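Local coordinates for DegV family protein (Streptococcus agalactiae, PDB 3LUP) that binds a long-chain fatty acid, held here as elaidic acid, and may take part in lipid transport or fatty acid metabolism, at residues 11-16 and 125-130; 31-36 and 62-67; 163-168 and 188-193. One frame throughout, in Å; residues are numbered along the deposited sequence.

Contact 1: 11-16 and 125-130; sequences DTSAYL and APQGNL
D11 and Q127 meet at an Asx turn, set in a type I beta turn from D11 to A14 where the chain leaves strand 6-11. With D11 CG between its backbone N and carbonyl carbon (chi1 51°), OD1 turns toward S13 and Q127. The anti lone pair of D11 OD1 takes S13 N at 3.1 Å. S13 OG donates to the same D11 OD1 at 2.7 Å, on the syn side and 21° out of the carboxylate plane. From helix 124-138, Q127 NE2 adds a weak bond to D11 OD1 at 3.5 Å. The amide and carboxylate planes stand 67° apart. The stronger partner of Q127 NE2 is L90 O, and T123 OG1 bonds to both Q127 OE1 and S13 OG. A14 lies over the face of the amide, with A14 CB 3.6 Å from Q127 CD. Y15 O meets the CA-H of G128 almost head-on, at 3.3 Å from G128 CA. L16 CD2 rests on the same G128 CA at 3.8 Å. D11 OD2 accepts from I92 N. Both ends of a buried carboxylate and a buried amide are satisfied. This network fixes the rotation of the Q127 amide and ties the loop to the helix.

Contact 2: 31-36 and 62-67; sequences IPIIID and PKTSQP. With ELA (Elaidic acid), chain B.
I34 and K63 form the hydrogen-bonded pair of a short two-stranded antiparallel sheet, strands 33-34 and 63-64. I34 N donates to K63 O at 2.6 Å with a nearly straight bond, 174° at the hydrogen. K63 N returns a bond to I34 O at 2.9 Å. One step on, I33 and T64 are a non-hydrogen-bonded pair, and I33 makes its backbone bond with Y40 instead. P32 O then takes S65 N at 3.2 Å, with the donor tilted 30° from the carbonyl plane. P32 O also meets the CA-H of T64. P32 has no N-H to return a bond to S65 O, consistent with the pairing stopping there.

I33 and T64 share one face of the sheet, I34 and K63 the other. T64 OG1 sits between its backbone N and carbonyl carbon (chi1 57°). That places it beside C3 to C5 of the elaidic acid, and it is hydrogen-bonded to H271 NE2. T64 O comes within 3.0 Å of ELA O. The backbone carbonyl carbon S65 C lies 3.3 Å from ELA C3. The ligand also has a hydrogen bond to R175 NH2. Q66 extends past the carboxylate end, and its OE1 is bonded to N102 ND2. I31 CG2 lies 3.9 Å from ELA C5, while I31 CG1 packs alongside P67 CD at 3.8 Å.

Segment 62-67 thus lines the first carbons of the fatty acid with its backbone and with a hydroxyl already engaged by H271, and I31 adds carbon at C5.

Contact 3: 163-168 and 188-193; sequences VVNDLN and SIKPVL
V163 and V192 touch through their CG2 methyls where strands 159-163 and 192-195, neighbours in the mixed sheet, begin to part. The buried side is apolar. V163 CG2, anti to its own carbonyl carbon, reaches V192 CG2 at 4.2 Å and P191 O at 3.8 Å. L217 of helix 210-224 covers both valines. V164 CG1 approaches L193 CD1 at 4.4 Å, and L170 of helix 168-173 packs on both. L167 CD2 meets the P191 ring at CG, 4.3 Å away.

No direct hydrogen bond joins the two segments. L193 still makes a backbone bond with I162, just before the segment 163-168. At the next step a water takes over. It accepts from V164 N at 3.0 Å and donates to P191 O at 2.7 Å.

The other side is looser. K190 bends at chi2 (-82°) and again at chi4, which carries its chain across V163 at about a right angle and past V164 O. The approach there is carbon to oxygen, K190 CD to V164 O at 3.7 Å. K190 NZ stays 4.0 Å from N165 O, without a hydrogen bond. N165 is solvent-exposed and touches a crystal neighbour, and its ND2 lies near K190 CE.

The chemistry implies that the end of this strand pair is held by valine, leucine and proline carbons. One water continues the backbone pairing, and a lysine packs through its CD and CE carbons, its amine making no hydrogen bond across the contact.

Contacts 1 and 2 touch, although their centres are 18 Å apart. I31 is the joint: its N has a weak hydrogen bond with T12 OG1 at 3.4 Å, and I31 CD1 packs 3.7 Å from D11 OD1. Along the chain, contact 2 is nested inside the loop closed by contact 1. Contact 3 comes later and touches neither. Its nearest atoms are about 9 Å from contact 2 and about 12 Å from contact 1. The elaidic acid starts at contact 2 and its tail runs toward contact 1, with contact 3 to one flank. The side chain of A125 in contact 1 is about 6 Å from the elaidic acid. The side chain of V164 in contact 3 is about 8 Å from the elaidic acid.

Contact 1: 11-16 and 125-130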
loop_
_atom_site.group_PDB
_atom_site.type_symbol
_atom_site.label_atom_id
_atom_site.label_comp_id
_atom_site.label_asym_id
_atom_site.label_seq_id
_atom_site.Cartn_x
_atom_site.Cartn_y
_atom_site.Cartn_z
ATOM N N ASP A 11 4.545 7.591 2.367
ATOM C CA ASP A 11 3.406 8.420 2.036
ATOM C C ASP A 11 2.198 7.892 2.782
ATOM O O ASP A 11 2.267 6.850 3.410
ATOM C CB ASP A 11 3.180 8.468 0.522
ATOM C CG ASP A 11 3.141 7.080 -0.111
ATOM O OD1 ASP A 11 2.279 6.250 0.302
ATOM O OD2 ASP A 11 3.983 6.827 -1.018
ATOM N N THR A 12 1.098 8.627 2.731
ATOM C CA THR A 12 -0.082 8.290 3.513
ATOM C C THR A 12 -0.838 7.045 3.012
ATOM O O THR A 12 -1.792 6.611 3.660
ATOM C CB THR A 12 -1.048 9.470 3.618
ATOM O OG1 THR A 12 -1.495 9.813 2.309
ATOM C CG2 THR A 12 -0.363 10.668 4.247
ATOM N N SER A 13 -0.402 6.455 1.897
ATOM C CA SER A 13 -0.998 5.204 1.427
ATOM C C SER A 13 -0.493 4.005 2.226
ATOM O O SER A 13 -1.109 2.948 2.220
ATOM C CB SER A 13 -0.752 4.994 -0.071
ATOM O OG SER A 13 0.507 4.372 -0.324
ATOM N N ALA A 14 0.639 4.168 2.903
ATOM C CA ALA A 14 1.179 3.121 3.780
ATOM C C ALA A 14 0.347 3.039 5.047
ATOM O O ALA A 14 0.013 4.063 5.637
ATOM C CB ALA A 14 2.605 3.423 4.126
ATOM N N TYR A 15 -0.014 1.837 5.461
ATOM C CA TYR A 15 -0.714 1.698 6.722
ATOM C C TYR A 15 0.293 1.361 7.798
ATOM O O TYR A 15 0.843 0.256 7.835
ATOM C CB TYR A 15 -1.821 0.658 6.641
ATOM C CG TYR A 15 -2.650 0.617 7.894
ATOM C CD1 TYR A 15 -3.879 1.263 7.956
ATOM C CD2 TYR A 15 -2.200 -0.057 9.034
ATOM C CE1 TYR A 15 -4.641 1.239 9.123
ATOM C CE2 TYR A 15 -2.948 -0.083 10.191
ATOM C CZ TYR A 15 -4.169 0.565 10.228
ATOM O OH TYR A 15 -4.925 0.535 11.372
ATOM N N LEU A 16 0.533 2.335 8.667
ATOM C CA LEU A 16 1.609 2.265 9.663
ATOM C C LEU A 16 1.190 1.571 10.956
ATOM O O LEU A 16 0.195 1.971 11.578
ATOM C CB LEU A 16 2.155 3.661 9.974
ATOM C CG LEU A 16 2.878 4.382 8.832
ATOM C CD1 LEU A 16 3.313 5.773 9.265
ATOM C CD2 LEU A 16 4.082 3.585 8.270
ATOM N N ALA A 125 -0.787 -1.906 4.076
ATOM C CA ALA A 125 -0.172 -2.459 5.286
ATOM C C ALA A 125 1.218 -3.091 5.109
ATOM O O ALA A 125 2.082 -2.934 5.988
ATOM C CB ALA A 125 -1.122 -3.422 5.964
ATOM N N PRO A 126 1.437 -3.834 3.998
ATOM C CA PRO A 126 2.795 -4.302 3.717
ATOM C C PRO A 126 3.811 -3.168 3.629
ATOM O O PRO A 126 4.935 -3.314 4.119
ATOM C CB PRO A 126 2.632 -5.006 2.365
ATOM C CG PRO A 126 1.300 -5.613 2.455
ATOM C CD PRO A 126 0.464 -4.530 3.129
ATOM N N GLN A 127 3.409 -2.056 3.014
ATOM C CA GLN A 127 4.251 -0.875 2.925
ATOM C C GLN A 127 4.637 -0.402 4.330
ATOM O O GLN A 127 5.818 -0.166 4.608
ATOM C CB GLN A 127 3.522 0.240 2.175
ATOM C CG GLN A 127 4.424 1.181 1.347
ATOM C CD GLN A 127 3.681 2.420 0.865
ATOM O OE1 GLN A 127 2.509 2.360 0.499
ATOM N NE2 GLN A 127 4.357 3.549 0.874
ATOM N N GLY A 128 3.647 -0.310 5.218
ATOM C CA GLY A 128 3.835 0.223 6.555
ATOM C C GLY A 128 4.708 -0.703 7.351
ATOM O O GLY A 128 5.584 -0.266 8.103
ATOM N N ASN A 129 4.473 -1.996 7.172
ATOM C CA ASN A 129 5.328 -3.030 7.753
ATOM C C ASN A 129 6.788 -2.910 7.321
ATOM O O ASN A 129 7.670 -3.115 8.130
ATOM C CB ASN A 129 4.806 -4.419 7.397
ATOM C CG ASN A 129 3.517 -4.790 8.144
ATOM O OD1 ASN A 129 2.877 -5.785 7.799
ATOM N ND2 ASN A 129 3.146 -4.012 9.170
ATOM N N LEU A 130 7.036 -2.555 6.058
ATOM C CA LEU A 130 8.405 -2.325 5.592
ATOM C C LEU A 130 9.099 -1.214 6.360
ATOM O O LEU A 130 10.261 -1.334 6.728
ATOM C CB LEU A 130 8.451 -2.023 4.093
ATOM C CG LEU A 130 8.213 -3.227 3.179
ATOM C CD1 LEU A 130 8.098 -2.759 1.730
ATOM C CD2 LEU A 130 9.284 -4.301 3.339
#

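Contact 2: 31-36 and 62-67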
loop_
_atom_site.group_PDB
_atom_site.type_symbol
_atom_site.label_atom_id
_atom_site.label_comp_id
_atom_site.label_asym_id
_atom_site.label_seq_id
_atom_site.Cartn_x
_atom_site.Cartn_y
_atom_site.Cartn_z
ATOM N N ILE A 31 -0.809 12.366 0.184
ATOM C CA ILE A 31 -1.363 12.119 -1.157
ATOM C C ILE A 31 -2.717 12.807 -1.315
ATOM O O ILE A 31 -3.662 12.481 -0.607
ATOM C CB ILE A 31 -1.499 10.599 -1.472
ATOM C CG1 ILE A 31 -0.131 9.904 -1.333
ATOM C CG2 ILE A 31 -2.127 10.392 -2.865
ATOM C CD1 ILE A 31 -0.130 8.409 -1.526
ATOM N N PRO A 32 -2.803 13.776 -2.232
ATOM C CA PRO A 32 -4.061 14.473 -2.474
ATOM C C PRO A 32 -5.119 13.617 -3.182
ATOM O O PRO A 32 -4.791 12.783 -4.029
ATOM C CB PRO A 32 -3.644 15.643 -3.374
ATOM C CG PRO A 32 -2.162 15.803 -3.152
ATOM C CD PRO A 32 -1.687 14.392 -2.975
ATOM N N ILE A 33 -6.377 13.817 -2.807
ATOM C CA ILE A 33 -7.487 13.269 -3.561
ATOM C C ILE A 33 -8.227 14.413 -4.264
ATOM O O ILE A 33 -8.397 15.498 -3.705
ATOM C CB ILE A 33 -8.457 12.430 -2.679
ATOM C CG1 ILE A 33 -9.557 13.297 -2.086
ATOM C CG2 ILE A 33 -7.719 11.661 -1.565
ATOM C CD1 ILE A 33 -10.772 12.508 -1.729
ATOM N N ILE A 34 -8.644 14.183 -5.500
ATOM C CA ILE A 34 -9.332 15.224 -6.255
ATOM C C ILE A 34 -10.771 14.814 -6.543
ATOM O O ILE A 34 -11.029 13.947 -7.389
ATOM C CB ILE A 34 -8.612 15.577 -7.589
ATOM C CG1 ILE A 34 -7.094 15.711 -7.389
ATOM C CG2 ILE A 34 -9.191 16.855 -8.178
ATOM C CD1 ILE A 34 -6.272 15.289 -8.607
ATOM N N ILE A 35 -11.700 15.442 -5.825
ATOM C CA ILE A 35 -13.124 15.220 -6.045
ATOM C C ILE A 35 -13.540 16.113 -7.215
ATOM O O ILE A 35 -12.896 16.079 -8.263
ATOM C CB ILE A 35 -13.944 15.485 -4.771
ATOM C CG1 ILE A 35 -13.187 14.977 -3.527
ATOM C CG2 ILE A 35 -15.345 14.856 -4.890
ATOM C CD1 ILE A 35 -13.469 13.540 -3.132
ATOM N N ASP A 36 -14.587 16.917 -7.067
ATOM C CA ASP A 36 -14.946 17.854 -8.133
ATOM C C ASP A 36 -13.959 19.032 -8.120
ATOM O O ASP A 36 -14.213 20.079 -8.729
ATOM C CB ASP A 36 -16.394 18.327 -7.975
ATOM N N PRO A 62 -13.538 10.282 -8.403
ATOM C CA PRO A 62 -12.390 11.011 -7.883
ATOM C C PRO A 62 -11.073 10.547 -8.523
ATOM O O PRO A 62 -11.002 9.445 -9.099
ATOM C CB PRO A 62 -12.406 10.682 -6.383
ATOM C CG PRO A 62 -13.767 10.201 -6.098
ATOM C CD PRO A 62 -14.212 9.510 -7.341
ATOM N N LYS A 63 -10.054 11.403 -8.445
ATOM C CA LYS A 63 -8.700 11.027 -8.828
ATOM C C LYS A 63 -7.764 11.265 -7.651
ATOM O O LYS A 63 -8.115 11.941 -6.687
ATOM C CB LYS A 63 -8.231 11.830 -10.042
ATOM C CG LYS A 63 -9.174 11.805 -11.222
ATOM C CD LYS A 63 -8.488 12.218 -12.519
ATOM C CE LYS A 63 -7.544 11.122 -13.007
ATOM N NZ LYS A 63 -7.863 10.727 -14.410
ATOM N N THR A 64 -6.576 10.690 -7.720
ATOM C CA THR A 64 -5.528 11.077 -6.800
ATOM C C THR A 64 -4.383 11.675 -7.607
ATOM O O THR A 64 -4.361 11.589 -8.845
ATOM C CB THR A 64 -5.022 9.899 -5.952
ATOM O OG1 THR A 64 -4.560 8.868 -6.816
ATOM C CG2 THR A 64 -6.140 9.349 -5.062
ATOM N N SER A 65 -3.448 12.309 -6.904
ATOM C CA SER A 65 -2.237 12.806 -7.529
ATOM C C SER A 65 -1.068 12.375 -6.681
ATOM O O SER A 65 -1.237 12.085 -5.500
ATOM C CB SER A 65 -2.268 14.322 -7.651
ATOM O OG SER A 65 -2.300 14.881 -6.357
ATOM N N GLN A 66 0.109 12.320 -7.304
ATOM C CA GLN A 66 1.355 11.968 -6.638
ATOM C C GLN A 66 1.607 12.935 -5.490
ATOM O O GLN A 66 1.172 14.087 -5.555
ATOM C CB GLN A 66 2.512 12.042 -7.634
ATOM C CG GLN A 66 2.475 10.971 -8.708
ATOM C CD GLN A 66 3.402 11.260 -9.874
ATOM O OE1 GLN A 66 4.579 11.614 -9.697
ATOM N NE2 GLN A 66 2.880 11.099 -11.080
ATOM N N PRO A 67 2.283 12.474 -4.421
ATOM C CA PRO A 67 2.723 13.451 -3.419
ATOM C C PRO A 67 3.640 14.491 -4.063
ATOM O O PRO A 67 4.151 14.264 -5.157
ATOM C CB PRO A 67 3.485 12.609 -2.383
ATOM C CG PRO A 67 3.448 11.214 -2.863
ATOM C CD PRO A 67 2.428 11.091 -3.948
HETATM C CA ELA B . -1.036 8.960 -9.180
HETATM C C ELA B . -1.515 9.817 -10.356
HETATM O O ELA B . -2.725 9.863 -10.727
HETATM C C3 ELA B . -1.640 9.358 -7.836
HETATM C C4 ELA B . -0.904 8.687 -6.680
HETATM C C5 ELA B . -1.841 7.855 -5.781
HETATM C C6 ELA B . -2.047 6.440 -6.337
HETATM C C7 ELA B . -3.212 5.633 -5.776
HETATM C C8 ELA B . -3.301 4.279 -6.491
HETATM C C9 ELA B . -3.743 3.171 -5.544
HETATM C C10 ELA B . -4.160 1.836 -6.037
HETATM C C11 ELA B . -5.089 0.985 -5.195
HETATM C C12 ELA B . -4.597 -0.448 -5.041
HETATM C C13 ELA B . -4.140 -0.782 -3.631
HETATM C C14 ELA B . -4.360 -2.241 -3.258
HETATM C C15 ELA B . -3.966 -2.474 -1.793
HETATM C C16 ELA B . -3.842 -3.951 -1.410
HETATM C C17 ELA B . -2.417 -4.294 -0.991
HETATM C C18 ELA B . -2.371 -5.293 0.158
HETATM O OXT ELA B . -0.671 10.488 -10.994
#

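Contact 3: 163-168 and 188-193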
loop_
_atom_site.group_PDB
_atom_site.type_symbol
_atom_site.label_atom_id
_atom_site.label_comp_id
_atom_site.label_asym_id
_atom_site.label_seq_id
_atom_site.Cartn_x
_atom_site.Cartn_y
_atom_site.Cartn_z
ATOM N N VAL A 163 -10.228 -8.418 -3.886
ATOM C CA VAL A 163 -11.483 -8.700 -4.552
ATOM C C VAL A 163 -12.335 -7.468 -4.373
ATOM O O VAL A 163 -12.600 -7.049 -3.247
ATOM C CB VAL A 163 -12.201 -9.935 -3.984
ATOM C CG1 VAL A 163 -13.650 -10.011 -4.507
ATOM C CG2 VAL A 163 -11.420 -11.191 -4.326
ATOM N N VAL A 164 -12.735 -6.873 -5.488
ATOM C CA VAL A 164 -13.441 -5.611 -5.430
ATOM C C VAL A 164 -14.943 -5.817 -5.607
ATOM O O VAL A 164 -15.398 -6.871 -6.086
ATOM C CB VAL A 164 -12.860 -4.552 -6.422
ATOM C CG1 VAL A 164 -11.388 -4.341 -6.155
ATOM C CG2 VAL A 164 -13.104 -4.944 -7.874
ATOM N N ASN A 165 -15.712 -4.816 -5.206
ATOM C CA ASN A 165 -17.129 -4.903 -5.391
ATOM C C ASN A 165 -17.522 -4.517 -6.816
ATOM O O ASN A 165 -18.303 -5.217 -7.473
ATOM C CB ASN A 165 -17.863 -4.081 -4.357
ATOM C CG ASN A 165 -19.300 -4.457 -4.274
ATOM O OD1 ASN A 165 -20.180 -3.597 -4.321
ATOM N ND2 ASN A 165 -19.567 -5.764 -4.186
ATOM N N ASP A 166 -16.965 -3.413 -7.301
ATOM C CA ASP A 166 -17.183 -3.014 -8.684
ATOM C C ASP A 166 -15.908 -2.476 -9.319
ATOM O O ASP A 166 -15.158 -1.694 -8.718
ATOM C CB ASP A 166 -18.361 -2.029 -8.811
ATOM C CG ASP A 166 -17.957 -0.579 -8.561
ATOM O OD1 ASP A 166 -17.288 -0.330 -7.527
ATOM O OD2 ASP A 166 -18.318 0.291 -9.401
ATOM N N LEU A 167 -15.688 -2.905 -10.552
ATOM C CA LEU A 167 -14.404 -2.740 -11.207
ATOM C C LEU A 167 -14.169 -1.388 -11.887
ATOM O O LEU A 167 -13.062 -1.119 -12.343
ATOM C CB LEU A 167 -14.219 -3.862 -12.225
ATOM C CG LEU A 167 -13.976 -5.273 -11.698
ATOM C CD1 LEU A 167 -14.746 -6.276 -12.546
ATOM C CD2 LEU A 167 -12.490 -5.578 -11.695
ATOM N N ASN A 168 -15.193 -0.546 -11.965
ATOM C CA ASN A 168 -15.063 0.747 -12.630
ATOM C C ASN A 168 -13.906 1.569 -12.097
ATOM O O ASN A 168 -13.115 2.105 -12.872
ATOM C CB ASN A 168 -16.362 1.532 -12.509
ATOM C CG ASN A 168 -17.545 0.713 -12.924
ATOM O OD1 ASN A 168 -17.765 0.492 -14.127
ATOM N ND2 ASN A 168 -18.300 0.204 -11.935
ATOM N N SER A 188 -19.368 -9.801 -15.084
ATOM C CA SER A 188 -20.342 -10.743 -14.528
ATOM C C SER A 188 -19.822 -11.625 -13.411
ATOM O O SER A 188 -20.556 -12.451 -12.877
ATOM C CB SER A 188 -20.873 -11.648 -15.629
ATOM O OG SER A 188 -21.942 -11.004 -16.289
ATOM N N ILE A 189 -18.555 -11.467 -13.063
ATOM C CA ILE A 189 -17.913 -12.413 -12.160
ATOM C C ILE A 189 -17.174 -11.676 -11.031
ATOM O O ILE A 189 -17.200 -10.450 -10.968
ATOM C CB ILE A 189 -16.988 -13.394 -12.953
ATOM C CG1 ILE A 189 -15.861 -12.631 -13.653
ATOM C CG2 ILE A 189 -17.788 -14.214 -13.986
ATOM C CD1 ILE A 189 -14.600 -13.449 -13.819
ATOM N N LYS A 190 -16.537 -12.422 -10.135
ATOM C CA LYS A 190 -15.809 -11.834 -9.007
ATOM C C LYS A 190 -14.340 -12.253 -9.061
ATOM O O LYS A 190 -13.936 -13.207 -8.387
ATOM C CB LYS A 190 -16.458 -12.230 -7.671
ATOM C CG LYS A 190 -17.647 -11.360 -7.252
ATOM C CD LYS A 190 -17.173 -10.052 -6.585
ATOM C CE LYS A 190 -18.320 -9.121 -6.157
ATOM N NZ LYS A 190 -19.453 -8.988 -7.131
ATOM N N PRO A 191 -13.529 -11.558 -9.887
ATOM C CA PRO A 191 -12.126 -11.948 -10.070
ATOM C C PRO A 191 -11.267 -11.659 -8.853
ATOM O O PRO A 191 -11.515 -10.703 -8.116
ATOM C CB PRO A 191 -11.675 -11.056 -11.213
ATOM C CG PRO A 191 -12.563 -9.845 -11.107
ATOM C CD PRO A 191 -13.885 -10.384 -10.715
ATOM N N VAL A 192 -10.271 -12.510 -8.648
ATOM C CA VAL A 192 -9.216 -12.286 -7.673
ATOM C C VAL A 192 -8.066 -11.587 -8.398
ATOM O O VAL A 192 -7.591 -12.048 -9.455
ATOM C CB VAL A 192 -8.717 -13.619 -7.045
ATOM C CG1 VAL A 192 -7.716 -13.357 -5.938
ATOM C CG2 VAL A 192 -9.869 -14.436 -6.508
ATOM N N LEU A 193 -7.635 -10.468 -7.824
ATOM C CA LEU A 193 -6.571 -9.643 -8.393
ATOM C C LEU A 193 -5.390 -9.657 -7.462
ATOM O O LEU A 193 -5.543 -9.925 -6.276
ATOM C CB LEU A 193 -7.060 -8.208 -8.575
ATOM C CG LEU A 193 -8.397 -8.061 -9.307
ATOM C CD1 LEU A 193 -9.020 -6.716 -9.050
ATOM C CD2 LEU A 193 -8.211 -8.303 -10.781
HETATM O O HOH W 1 -12.254 -8.084 -8.173
#